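Long-range contacts in glutamine cyclotransferase (Zymomonas mobilis, PDB 3NOL), which catalyses the cyclisation of N-terminal glutamine residues of peptides to pyroglutamate, with release of ammonia: residues Asn106-Val111 with Ser122-Gly127; Asp30-His35 with Glu251-Gln256; Val164-Glu169 with Gly202-Ile207; Pro219-Ile224 with Leu245-Phe250. One frame throughout, in Å; residues are numbered along the deposited sequence.

Interaction 1: residues Asn106-Val111 with Ser122-Gly127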
loop_
_atom_site.group_PDB
_atom_site.type_symbol
_atom_site.label_atom_id
_atom_site.label_comp_id
_atom_site.label_asym_id
_atom_site.label_seq_id
_atom_site.Cartn_x
_atom_site.Cartn_y
_atom_site.Cartn_z
ATOM N N ASN A 106 14.592 10.424 -1.473
ATOM C CA ASN A 106 15.920 9.989 -1.911
ATOM C C ASN A 106 16.037 9.755 -3.426
ATOM O O ASN A 106 17.155 9.693 -3.959
ATOM C CB ASN A 106 16.350 8.728 -1.144
ATOM C CG ASN A 106 16.408 8.939 0.365
ATOM O OD1 ASN A 106 15.464 8.602 1.093
ATOM N ND2 ASN A 106 17.530 9.498 0.849
ATOM N N GLY A 107 14.900 9.592 -4.111
ATOM C CA GLY A 107 14.892 9.251 -5.537
ATOM C C GLY A 107 15.546 7.894 -5.792
ATOM O O GLY A 107 16.086 7.622 -6.872
ATOM N N LEU A 108 15.513 7.051 -4.772
ATOM C CA LEU A 108 16.036 5.714 -4.942
ATOM C C LEU A 108 15.235 4.699 -4.167
ATOM O O LEU A 108 14.414 5.042 -3.296
ATOM C CB LEU A 108 17.521 5.655 -4.627
ATOM C CG LEU A 108 17.963 6.009 -3.204
ATOM C CD1 LEU A 108 17.809 4.835 -2.292
ATOM C CD2 LEU A 108 19.436 6.406 -3.299
ATOM N N GLY A 109 15.422 3.450 -4.563
ATOM C CA GLY A 109 14.768 2.351 -3.931
ATOM C C GLY A 109 15.774 1.265 -3.606
ATOM O O GLY A 109 16.962 1.369 -3.949
ATOM N N PHE A 110 15.282 0.230 -2.938
ATOM C CA PHE A 110 16.118 -0.869 -2.461
ATOM C C PHE A 110 15.475 -2.182 -2.820
ATOM O O PHE A 110 14.272 -2.235 -3.061
ATOM C CB PHE A 110 16.293 -0.795 -0.934
ATOM C CG PHE A 110 16.978 0.466 -0.469
ATOM C CD1 PHE A 110 16.255 1.474 0.168
ATOM C CD2 PHE A 110 18.349 0.641 -0.692
ATOM C CE1 PHE A 110 16.902 2.652 0.605
ATOM C CE2 PHE A 110 19.011 1.807 -0.280
ATOM C CZ PHE A 110 18.282 2.827 0.358
ATOM N N VAL A 111 16.291 -3.232 -2.858
ATOM C CA VAL A 111 15.795 -4.583 -2.984
ATOM C C VAL A 111 16.420 -5.394 -1.860
ATOM O O VAL A 111 17.637 -5.334 -1.662
ATOM C CB VAL A 111 16.177 -5.242 -4.342
ATOM C CG1 VAL A 111 15.572 -6.649 -4.407
ATOM C CG2 VAL A 111 15.718 -4.371 -5.548
ATOM N N SER A 122 20.454 -1.356 -4.714
ATOM C CA SER A 122 19.784 -0.060 -4.749
ATOM C C SER A 122 19.593 0.343 -6.207
ATOM O O SER A 122 20.418 0.012 -7.073
ATOM C CB SER A 122 20.579 1.022 -4.009
ATOM O OG SER A 122 19.790 2.205 -3.897
ATOM N N PHE A 123 18.509 1.059 -6.480
ATOM C CA PHE A 123 18.230 1.504 -7.836
ATOM C C PHE A 123 17.677 2.922 -7.813
ATOM O O PHE A 123 17.008 3.307 -6.843
ATOM C CB PHE A 123 17.262 0.538 -8.546
ATOM C CG PHE A 123 15.868 0.494 -7.951
ATOM C CD1 PHE A 123 14.819 1.226 -8.542
ATOM C CD2 PHE A 123 15.605 -0.259 -6.794
ATOM C CE1 PHE A 123 13.525 1.176 -7.996
ATOM C CE2 PHE A 123 14.304 -0.326 -6.245
ATOM C CZ PHE A 123 13.272 0.404 -6.845
ATOM N N ASN A 124 17.955 3.681 -8.869
ATOM C CA ASN A 124 17.417 5.040 -8.978
ATOM C C ASN A 124 16.090 5.050 -9.728
ATOM O O ASN A 124 15.821 4.183 -10.562
ATOM C CB ASN A 124 18.407 5.998 -9.653
ATOM C CG ASN A 124 19.625 6.276 -8.803
ATOM O OD1 ASN A 124 19.599 6.139 -7.566
ATOM N ND2 ASN A 124 20.715 6.653 -9.459
ATOM N N TYR A 125 15.259 6.029 -9.410
ATOM C CA TYR A 125 14.059 6.283 -10.195
ATOM C C TYR A 125 13.795 7.790 -10.292
ATOM O O TYR A 125 14.358 8.603 -9.538
ATOM C CB TYR A 125 12.837 5.515 -9.636
ATOM C CG TYR A 125 12.528 5.782 -8.168
ATOM C CD1 TYR A 125 12.801 4.826 -7.193
ATOM C CD2 TYR A 125 11.957 7.002 -7.757
ATOM C CE1 TYR A 125 12.518 5.067 -5.855
ATOM C CE2 TYR A 125 11.672 7.258 -6.406
ATOM C CZ TYR A 125 11.958 6.284 -5.461
ATOM O OH TYR A 125 11.680 6.518 -4.118
ATOM N N ASP A 126 12.904 8.132 -11.209
ATOM C CA ASP A 126 12.511 9.499 -11.487
ATOM C C ASP A 126 11.512 10.017 -10.429
ATOM O O ASP A 126 10.601 9.296 -9.993
ATOM C CB ASP A 126 11.911 9.552 -12.889
ATOM C CG ASP A 126 11.651 10.960 -13.361
ATOM O OD1 ASP A 126 12.565 11.807 -13.209
ATOM O OD2 ASP A 126 10.543 11.194 -13.906
ATOM N N GLY A 127 11.711 11.262 -10.006
ATOM C CA GLY A 127 10.754 11.908 -9.097
ATOM C C GLY A 127 10.618 11.241 -7.736
ATOM O O GLY A 127 11.623 10.857 -7.110
HETATM O O HOH W 1 11.823 9.259 -3.861
#
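Gly-109 packs its CA against the ring of Phe-123 in a beta hairpin of strands 108-113 and 119-124, the third and fourth strands of an antiparallel propeller blade. This is the tight side of the contact. The CA of Gly-109 sits over one face of the Phe-123 ring, 4.0 Å from its centroid and displaced toward the rim, a CH-pi contact. With chi1 at 66°, Phe-123 CG stands between its own N and carbonyl carbon, which swings the ring across the neighbouring strand. A beta carbon on Gly-109 would fall only 2.5 Å from Phe-123 CZ, so the ring takes up the room of the missing side chain. Val-100 and Leu-156 pack on the same phenylalanine. Tyr-125 lays a ring face over the peptide joining Gly-107 to Leu-108, with Gly-107 C above the ring centre. Its OH is bonded to Thr-103 N and to a water that accepts from Gly-107 N.

The opposite face is looser at its rim, where Ser-122 and Asn-124 are exposed; Phe-110 on that face is buried, edge-to-face with Tyr-87. Asn-124 OD1 merely rests 3.6 Å from Leu-108 CB. One backbone carbonyl is doubly held: Gly-109 O accepts from Ser-122 OG at 2.9 Å and from Phe-123 N at 3.0 Å, the two donors arriving from opposite faces of its plane.

Interaction 2: residues Asp30-His35 with Glu251-Gln256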
loop_
_atom_site.group_PDB
_atom_site.type_symbol
_atom_site.label_atom_id
_atom_site.label_comp_id
_atom_site.label_asym_id
_atom_site.label_seq_id
_atom_site.Cartn_x
_atom_site.Cartn_y
_atom_site.Cartn_z
ATOM N N ASP A 30 -19.611 -0.096 -0.494
ATOM C CA ASP A 30 -19.594 -0.027 0.949
ATOM C C ASP A 30 -18.882 -1.245 1.511
ATOM O O ASP A 30 -18.783 -2.268 0.853
ATOM C CB ASP A 30 -21.017 0.065 1.497
ATOM C CG ASP A 30 -21.650 1.407 1.200
ATOM O OD1 ASP A 30 -21.029 2.434 1.554
ATOM O OD2 ASP A 30 -22.743 1.435 0.601
ATOM N N TYR A 31 -18.364 -1.106 2.720
ATOM C CA TYR A 31 -17.614 -2.184 3.337
ATOM C C TYR A 31 -18.461 -2.901 4.408
ATOM O O TYR A 31 -19.403 -2.309 4.985
ATOM C CB TYR A 31 -16.324 -1.637 3.965
ATOM C CG TYR A 31 -16.602 -0.775 5.159
ATOM C CD1 TYR A 31 -16.776 0.618 5.016
ATOM C CD2 TYR A 31 -16.752 -1.336 6.439
ATOM C CE1 TYR A 31 -17.072 1.419 6.109
ATOM C CE2 TYR A 31 -17.057 -0.532 7.539
ATOM C CZ TYR A 31 -17.214 0.844 7.362
ATOM O OH TYR A 31 -17.514 1.621 8.452
ATOM N N GLN A 32 -18.075 -4.150 4.684
ATOM C CA GLN A 32 -18.479 -4.901 5.877
ATOM C C GLN A 32 -17.206 -5.445 6.536
ATOM O O GLN A 32 -16.367 -6.074 5.859
ATOM C CB GLN A 32 -19.375 -6.097 5.519
ATOM C CG GLN A 32 -20.650 -5.749 4.762
ATOM C CD GLN A 32 -20.415 -5.586 3.272
ATOM O OE1 GLN A 32 -19.778 -6.433 2.628
ATOM N NE2 GLN A 32 -20.929 -4.487 2.711
ATOM N N ILE A 33 -17.048 -5.170 7.824
ATOM C CA ILE A 33 -15.899 -5.683 8.584
ATOM C C ILE A 33 -16.114 -7.152 8.906
ATOM O O ILE A 33 -17.115 -7.510 9.551
ATOM C CB ILE A 33 -15.659 -4.889 9.891
ATOM C CG1 ILE A 33 -15.297 -3.435 9.567
ATOM C CG2 ILE A 33 -14.573 -5.563 10.736
ATOM C CD1 ILE A 33 -15.254 -2.491 10.766
ATOM N N VAL A 34 -15.189 -7.992 8.453
ATOM C CA VAL A 34 -15.205 -9.432 8.756
ATOM C C VAL A 34 -14.489 -9.719 10.082
ATOM O O VAL A 34 -14.999 -10.476 10.934
ATOM C CB VAL A 34 -14.552 -10.265 7.610
ATOM C CG1 VAL A 34 -14.646 -11.779 7.923
ATOM C CG2 VAL A 34 -15.207 -9.955 6.268
ATOM N N HIS A 35 -13.299 -9.129 10.225
ATOM C CA HIS A 35 -12.492 -9.159 11.443
ATOM C C HIS A 35 -11.733 -7.844 11.586
ATOM O O HIS A 35 -11.449 -7.177 10.583
ATOM C CB HIS A 35 -11.451 -10.288 11.412
ATOM C CG HIS A 35 -12.041 -11.653 11.257
ATOM N ND1 HIS A 35 -12.871 -12.216 12.204
ATOM C CD2 HIS A 35 -11.911 -12.573 10.272
ATOM C CE1 HIS A 35 -13.235 -13.421 11.803
ATOM N NE2 HIS A 35 -12.663 -13.664 10.638
ATOM N N GLU A 251 -10.177 -6.536 8.060
ATOM C CA GLU A 251 -10.467 -7.434 6.957
ATOM C C GLU A 251 -11.904 -7.119 6.538
ATOM O O GLU A 251 -12.835 -7.212 7.363
ATOM C CB GLU A 251 -10.331 -8.882 7.419
ATOM C CG GLU A 251 -10.721 -9.879 6.359
ATOM C CD GLU A 251 -10.655 -11.329 6.852
ATOM O OE1 GLU A 251 -11.181 -12.200 6.130
ATOM O OE2 GLU A 251 -10.084 -11.582 7.934
ATOM N N ILE A 252 -12.066 -6.715 5.281
ATOM C CA ILE A 252 -13.372 -6.223 4.797
ATOM C C ILE A 252 -13.859 -6.937 3.547
ATOM O O ILE A 252 -13.067 -7.351 2.695
ATOM C CB ILE A 252 -13.369 -4.694 4.499
ATOM C CG1 ILE A 252 -12.312 -4.326 3.423
ATOM C CG2 ILE A 252 -13.205 -3.880 5.771
ATOM C CD1 ILE A 252 -12.474 -2.859 2.904
ATOM N N THR A 253 -15.176 -7.054 3.431
ATOM C CA THR A 253 -15.800 -7.394 2.148
ATOM C C THR A 253 -16.456 -6.131 1.557
ATOM O O THR A 253 -16.637 -5.134 2.264
ATOM C CB THR A 253 -16.819 -8.560 2.290
ATOM O OG1 THR A 253 -17.808 -8.205 3.254
ATOM C CG2 THR A 253 -16.104 -9.882 2.727
ATOM N N LEU A 254 -16.763 -6.177 0.260
ATOM C CA LEU A 254 -17.323 -5.032 -0.467
ATOM C C LEU A 254 -18.668 -5.381 -1.057
ATOM O O LEU A 254 -18.856 -6.495 -1.548
ATOM C CB LEU A 254 -16.388 -4.615 -1.613
ATOM C CG LEU A 254 -14.982 -4.237 -1.190
ATOM C CD1 LEU A 254 -14.183 -3.910 -2.457
ATOM C CD2 LEU A 254 -15.051 -3.057 -0.224
ATOM N N THR A 255 -19.595 -4.425 -0.998
ATOM C CA THR A 255 -20.873 -4.542 -1.702
ATOM C C THR A 255 -21.172 -3.249 -2.428
ATOM O O THR A 255 -20.999 -2.159 -1.862
ATOM C CB THR A 255 -22.053 -4.858 -0.752
ATOM O OG1 THR A 255 -22.128 -3.865 0.279
ATOM C CG2 THR A 255 -21.886 -6.241 -0.126
ATOM N N GLN A 256 -21.663 -3.373 -3.660
ATOM C CA GLN A 256 -21.980 -2.192 -4.449
ATOM C C GLN A 256 -23.166 -1.469 -3.834
ATOM O O GLN A 256 -24.198 -2.084 -3.529
ATOM C CB GLN A 256 -22.246 -2.534 -5.923
ATOM C CG GLN A 256 -22.473 -1.269 -6.765
ATOM C CD GLN A 256 -22.790 -1.548 -8.226
ATOM O OE1 GLN A 256 -22.476 -2.608 -8.760
ATOM N NE2 GLN A 256 -23.417 -0.579 -8.880
#
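A classic beta bulge sets two residues, Val-34 and His-35, against the single Glu-251 and slips the register by one. Glu-251 O takes a short bond from Val-34 N (2.7 Å) and a weak one from His-35 N (3.5 Å). At the bulge itself the His-35 and Glu-251 side chains run side by side, OE2 of Glu-251 meeting the imidazole edge in its plane, 3.1 Å from His-35 CD2; ring and carboxylate planes are 59° apart. The pairing is the closure of the five-bladed propeller: strand 28-38, from the start of the chain, lies antiparallel to strand 248-256 at its end and completes the last blade. Asp-30 with Thr-255 and Gln-32 with Thr-253 each exchange two backbone hydrogen bonds. On the face shared with Thr-253 and Thr-255, Gln-32 bends at chi2 (83°), bringing its amide across both threonines. OE1 accepts from Thr-253 OG1 at 2.7 Å, while NE2 donates to Thr-255 OG1 at 2.8 Å in a bent bond. A leucine in place of Gln-32 would probably leave both threonine hydroxyls without these mates. Asp-30 forms a salt bridge with Arg-257. On the reverse face Tyr-31 CB packs 4.2 Å from Ile-252 CD1, and the tyrosine OH bonds to Glu-216.

Interaction 3: residues Val164-Glu169 with Gly202-Ile207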
loop_
_atom_site.group_PDB
_atom_site.type_symbol
_atom_site.label_atom_id
_atom_site.label_comp_id
_atom_site.label_asym_id
_atom_site.label_seq_id
_atom_site.Cartn_x
_atom_site.Cartn_y
_atom_site.Cartn_z
ATOM N N VAL A 164 -4.010 8.476 -14.374
ATOM C CA VAL A 164 -5.264 8.021 -13.770
ATOM C C VAL A 164 -6.308 9.126 -13.796
ATOM O O VAL A 164 -6.010 10.279 -13.461
ATOM C CB VAL A 164 -5.062 7.448 -12.335
ATOM C CG1 VAL A 164 -6.398 7.042 -11.728
ATOM C CG2 VAL A 164 -4.082 6.251 -12.378
ATOM N N THR A 165 -7.525 8.750 -14.190
ATOM C CA THR A 165 -8.625 9.714 -14.304
ATOM C C THR A 165 -9.894 9.190 -13.639
ATOM O O THR A 165 -10.156 7.980 -13.647
ATOM C CB THR A 165 -8.930 10.119 -15.775
ATOM O OG1 THR A 165 -9.381 8.977 -16.522
ATOM C CG2 THR A 165 -7.686 10.774 -16.461
ATOM N N ALA A 166 -10.652 10.105 -13.041
ATOM C CA ALA A 166 -11.984 9.787 -12.524
ATOM C C ALA A 166 -12.922 10.821 -13.125
ATOM O O ALA A 166 -12.639 12.032 -13.045
ATOM C CB ALA A 166 -12.005 9.840 -10.990
ATOM N N HIS A 167 -14.008 10.343 -13.739
ATOM C CA HIS A 167 -14.974 11.202 -14.447
ATOM C C HIS A 167 -14.287 11.985 -15.574
ATOM O O HIS A 167 -14.683 13.105 -15.876
ATOM C CB HIS A 167 -15.681 12.179 -13.496
ATOM C CG HIS A 167 -16.265 11.540 -12.277
ATOM N ND1 HIS A 167 -17.436 10.812 -12.306
ATOM C CD2 HIS A 167 -15.847 11.532 -10.988
ATOM C CE1 HIS A 167 -17.715 10.384 -11.087
ATOM N NE2 HIS A 167 -16.769 10.806 -10.269
ATOM N N GLY A 168 -13.236 11.399 -16.149
ATOM C CA GLY A 168 -12.496 11.982 -17.262
ATOM C C GLY A 168 -11.432 13.000 -16.856
ATOM O O GLY A 168 -10.764 13.562 -17.723
ATOM N N GLU A 169 -11.283 13.234 -15.548
ATOM C CA GLU A 169 -10.329 14.229 -15.034
ATOM C C GLU A 169 -9.216 13.579 -14.208
ATOM O O GLU A 169 -9.447 12.602 -13.507
ATOM C CB GLU A 169 -11.052 15.337 -14.237
ATOM C CG GLU A 169 -12.283 15.934 -14.972
ATOM C CD GLU A 169 -11.955 16.561 -16.324
ATOM O OE1 GLU A 169 -10.814 17.034 -16.546
ATOM O OE2 GLU A 169 -12.853 16.583 -17.191
ATOM N N GLY A 202 -6.314 3.349 -17.167
ATOM C CA GLY A 202 -6.082 4.310 -16.083
ATOM C C GLY A 202 -7.373 4.903 -15.500
ATOM O O GLY A 202 -7.330 5.665 -14.546
ATOM N N LYS A 203 -8.524 4.542 -16.070
ATOM C CA LYS A 203 -9.806 5.045 -15.579
ATOM C C LYS A 203 -10.246 4.388 -14.271
ATOM O O LYS A 203 -10.143 3.162 -14.091
ATOM C CB LYS A 203 -10.911 4.859 -16.647
ATOM C CG LYS A 203 -10.646 5.616 -17.937
ATOM C CD LYS A 203 -11.775 5.361 -18.954
ATOM C CE LYS A 203 -11.418 5.892 -20.331
ATOM N NZ LYS A 203 -11.519 7.380 -20.343
ATOM N N VAL A 204 -10.725 5.215 -13.347
ATOM C CA VAL A 204 -11.336 4.714 -12.123
ATOM C C VAL A 204 -12.683 4.056 -12.496
ATOM O O VAL A 204 -13.536 4.678 -13.121
ATOM C CB VAL A 204 -11.511 5.848 -11.077
ATOM C CG1 VAL A 204 -12.380 5.404 -9.917
ATOM C CG2 VAL A 204 -10.119 6.364 -10.593
ATOM N N THR A 205 -12.832 2.786 -12.135
ATOM C CA THR A 205 -14.052 2.040 -12.417
ATOM C C THR A 205 -14.895 1.763 -11.177
ATOM O O THR A 205 -15.973 1.173 -11.287
ATOM C CB THR A 205 -13.727 0.722 -13.122
ATOM O OG1 THR A 205 -12.863 -0.041 -12.281
ATOM C CG2 THR A 205 -13.034 1.008 -14.478
ATOM N N GLY A 206 -14.399 2.158 -10.007
ATOM C CA GLY A 206 -15.145 2.003 -8.772
ATOM C C GLY A 206 -14.472 2.735 -7.633
ATOM O O GLY A 206 -13.247 3.001 -7.672
ATOM N N ILE A 207 -15.275 3.056 -6.629
ATOM C CA ILE A 207 -14.784 3.776 -5.483
ATOM C C ILE A 207 -15.282 3.080 -4.232
ATOM O O ILE A 207 -16.495 2.900 -4.036
ATOM C CB ILE A 207 -15.228 5.279 -5.475
ATOM C CG1 ILE A 207 -14.733 6.009 -6.741
ATOM C CG2 ILE A 207 -14.708 5.964 -4.198
ATOM C CD1 ILE A 207 -15.573 7.258 -7.126
HETATM O O HOH W 2 -10.226 9.683 -19.391
HETATM O O HOH W 3 -13.596 7.204 -14.418
#
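With chi1 at 178°, Val-164 holds CG1 trans to its amide nitrogen, where it meets Val-204; the valine opposite, with chi1 at 169°, presents CG2, set trans to its carbonyl carbon. The two methyls, Val-164 CG1 and Val-204 CG2, come within 3.9 Å, the side chains crossing at about a right angle. Ala-166 CB reaches the same Val-204 CG2 at 4.0 Å, so this methyl is gripped by residues on both sides of Thr-165. Between them the backbones join in a single bridge: Thr-165 N donates to Gly-202 O at 3.1 Å, and Thr-165 O accepts from Val-204 N at 2.8 Å. The contact is a seam between successive propeller blades, the end of strand 158-166 in one blade meeting the start of strand 204-209, the outer strand of the next. Ile-197 touches Val-164, and Val-195 touches Val-204, both from strand 193-197. Toward solvent the chemistry turns polar. Thr-165 and Lys-203 point the same way, and a bend at the last torsion of the lysine directs NZ to a water, 2.8 Å from it, that donates to Thr-165 OG1 at 3.1 Å. A type I' turn, Ala-166 to Glu-169, then reverses the chain, and a second water is shared by its His-167 N and by Val-204 O, to which it donates at 2.8 Å.

Interaction 4: residues Pro219-Ile224 with Leu245-Phe250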
loop_
_atom_site.group_PDB
_atom_site.type_symbol
_atom_site.label_atom_id
_atom_site.label_comp_id
_atom_site.label_asym_id
_atom_site.label_seq_id
_atom_site.Cartn_x
_atom_site.Cartn_y
_atom_site.Cartn_z
ATOM N N PRO A 219 -11.343 2.187 20.857
ATOM C CA PRO A 219 -10.758 3.444 21.340
ATOM C C PRO A 219 -9.617 3.904 20.428
ATOM O O PRO A 219 -8.759 3.096 20.068
ATOM C CB PRO A 219 -10.214 3.074 22.736
ATOM C CG PRO A 219 -10.999 1.873 23.147
ATOM C CD PRO A 219 -11.299 1.119 21.877
ATOM N N LEU A 220 -9.615 5.188 20.063
ATOM C CA LEU A 220 -8.593 5.728 19.155
ATOM C C LEU A 220 -7.395 6.329 19.878
ATOM O O LEU A 220 -7.566 6.906 20.964
ATOM C CB LEU A 220 -9.206 6.810 18.244
ATOM C CG LEU A 220 -10.437 6.461 17.393
ATOM C CD1 LEU A 220 -10.896 7.689 16.607
ATOM C CD2 LEU A 220 -10.144 5.275 16.441
ATOM N N PRO A 221 -6.185 6.234 19.266
ATOM C CA PRO A 221 -5.028 6.895 19.860
ATOM C C PRO A 221 -5.121 8.379 19.555
ATOM O O PRO A 221 -5.869 8.792 18.658
ATOM C CB PRO A 221 -3.834 6.295 19.093
ATOM C CG PRO A 221 -4.400 5.942 17.728
ATOM C CD PRO A 221 -5.854 5.574 17.980
ATOM N N SER A 222 -4.360 9.169 20.293
ATOM C CA SER A 222 -4.112 10.532 19.899
ATOM C C SER A 222 -2.597 10.712 19.917
ATOM O O SER A 222 -1.943 10.457 20.937
ATOM C CB SER A 222 -4.821 11.520 20.826
ATOM O OG SER A 222 -4.734 12.835 20.297
ATOM N N PRO A 223 -2.022 11.120 18.781
ATOM C CA PRO A 223 -2.649 11.483 17.520
ATOM C C PRO A 223 -3.059 10.283 16.671
ATOM O O PRO A 223 -2.654 9.152 16.951
ATOM C CB PRO A 223 -1.534 12.239 16.798
ATOM C CG PRO A 223 -0.309 11.627 17.288
ATOM C CD PRO A 223 -0.553 11.258 18.721
ATOM N N ILE A 224 -3.854 10.548 15.641
ATOM C CA ILE A 224 -4.165 9.544 14.612
ATOM C C ILE A 224 -4.044 10.217 13.238
ATOM O O ILE A 224 -4.194 11.433 13.127
ATOM C CB ILE A 224 -5.548 8.895 14.829
ATOM C CG1 ILE A 224 -5.701 7.613 13.974
ATOM C CG2 ILE A 224 -6.680 9.905 14.541
ATOM C CD1 ILE A 224 -6.864 6.738 14.395
ATOM N N LEU A 245 -1.069 5.208 12.084
ATOM C CA LEU A 245 -1.368 5.244 13.544
ATOM C C LEU A 245 -2.703 4.572 13.897
ATOM O O LEU A 245 -3.153 4.623 15.047
ATOM C CB LEU A 245 -1.316 6.675 14.099
ATOM C CG LEU A 245 -0.126 7.563 13.702
ATOM C CD1 LEU A 245 -0.261 8.963 14.328
ATOM C CD2 LEU A 245 1.190 6.910 14.118
ATOM N N TRP A 246 -3.327 3.931 12.907
ATOM C CA TRP A 246 -4.622 3.307 13.127
ATOM C C TRP A 246 -4.471 2.127 14.098
ATOM O O TRP A 246 -3.485 1.381 14.027
ATOM C CB TRP A 246 -5.228 2.857 11.796
ATOM C CG TRP A 246 -5.831 3.981 11.029
ATOM C CD1 TRP A 246 -5.416 5.300 10.993
ATOM C CD2 TRP A 246 -6.997 3.906 10.221
ATOM N NE1 TRP A 246 -6.257 6.034 10.182
ATOM C CE2 TRP A 246 -7.242 5.207 9.705
ATOM C CE3 TRP A 246 -7.875 2.870 9.886
ATOM C CZ2 TRP A 246 -8.329 5.487 8.863
ATOM C CZ3 TRP A 246 -8.954 3.155 9.054
ATOM C CH2 TRP A 246 -9.170 4.449 8.553
ATOM N N PRO A 247 -5.430 1.969 15.032
ATOM C CA PRO A 247 -5.340 0.881 16.030
ATOM C C PRO A 247 -5.730 -0.502 15.514
ATOM O O PRO A 247 -5.610 -1.487 16.257
ATOM C CB PRO A 247 -6.349 1.318 17.109
ATOM C CG PRO A 247 -7.408 2.083 16.307
ATOM C CD PRO A 247 -6.620 2.828 15.248
ATOM N N LYS A 248 -6.230 -0.565 14.278
ATOM C CA LYS A 248 -6.651 -1.848 13.691
ATOM C C LYS A 248 -6.246 -1.980 12.228
ATOM O O LYS A 248 -6.102 -0.975 11.540
ATOM C CB LYS A 248 -8.186 -2.016 13.764
ATOM C CG LYS A 248 -8.836 -1.990 15.165
ATOM C CD LYS A 248 -8.399 -3.146 16.076
ATOM C CE LYS A 248 -9.171 -3.066 17.412
ATOM N NZ LYS A 248 -8.727 -4.117 18.387
ATOM N N VAL A 249 -6.093 -3.231 11.772
ATOM C CA VAL A 249 -6.192 -3.594 10.367
ATOM C C VAL A 249 -7.570 -4.253 10.241
ATOM O O VAL A 249 -7.909 -5.134 11.043
ATOM C CB VAL A 249 -5.120 -4.629 9.938
ATOM C CG1 VAL A 249 -5.297 -5.026 8.461
ATOM C CG2 VAL A 249 -3.705 -4.086 10.193
ATOM N N PHE A 250 -8.338 -3.840 9.248
ATOM C CA PHE A 250 -9.677 -4.393 9.035
ATOM C C PHE A 250 -9.647 -5.336 7.852
ATOM O O PHE A 250 -9.179 -4.972 6.765
ATOM C CB PHE A 250 -10.692 -3.292 8.723
ATOM C CG PHE A 250 -10.883 -2.310 9.847
ATOM C CD1 PHE A 250 -10.262 -1.072 9.800
ATOM C CD2 PHE A 250 -11.670 -2.641 10.963
ATOM C CE1 PHE A 250 -10.413 -0.147 10.849
ATOM C CE2 PHE A 250 -11.837 -1.734 12.019
ATOM C CZ PHE A 250 -11.207 -0.470 11.954
#
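Ile-224 and Leu-245 bring the two backbones nearest, 5.2 Å from CA to CA, but no hydrogen bond passes between the segments: 219-224 is an irregular, proline-rich loop with a cis peptide before Pro-223, and Leu-245 has a positive phi in the turn leading into strand 248-256. The joint is therefore made by side chains. Ile-224 carries CG1 trans to its backbone N (chi1 -166°), which extends this branch toward the other segment. CG1 reaches Trp-246 CD1 at 3.8 Å, approaching the indole obliquely, and the terminal CD1 of Ile-224 continues to Pro-247 CD at 4.0 Å. Pro-221 crosses Pro-247 at about a right angle, their CD atoms 3.9 Å apart, while CG of Pro-221 lies 3.2 Å from Leu-245 O. At the far end Leu-245 CD1 inserts beside Pro-223, 4.0 Å from its CG and 3.6 Å from its O. An alanine in place of Ile-224 would probably open a gap beside Trp-246 CD1 and Pro-247 CD.

The contact lays the connection between the fourth and fifth blades of the propeller over the turn joining strands 238-243 and 248-256. Polar bonds fix the turn from outside the pair: Trp-246 NE1 binds Asp-225 O, and Trp-246 O is hydrogen-bonded to His-39 ND1. Between the two segments, then, adhesion rests on the fit of stiff proline rings, branched aliphatic groups and the indole, with no directional bond to set the register.

Overall arrangement
Interaction 2 closes the propeller, and the other three are nested within the loop it spans. Interaction 1 lies on the opposite side of the chain's centre, inside a single blade, whereas interaction 3 stitches two blades and interaction 4 sets an inter-blade loop on a turn. Interactions 2 and 4 share strand 248-256 and touch where Ile-33 CD1 meets Phe-250 CD2 at 3.6 Å; interaction 3 reaches the same sheet through strand 204-209. Interactions 1 and 2 both rest on antiparallel backbone pairing, the partly buried interaction 1 adding rings packed on glycines and the surface interaction 2 polar side chains. Partly buried too, interaction 3 combines one bridge with valines and waters, interaction 4 a mainly apolar fit without hydrogen bonds.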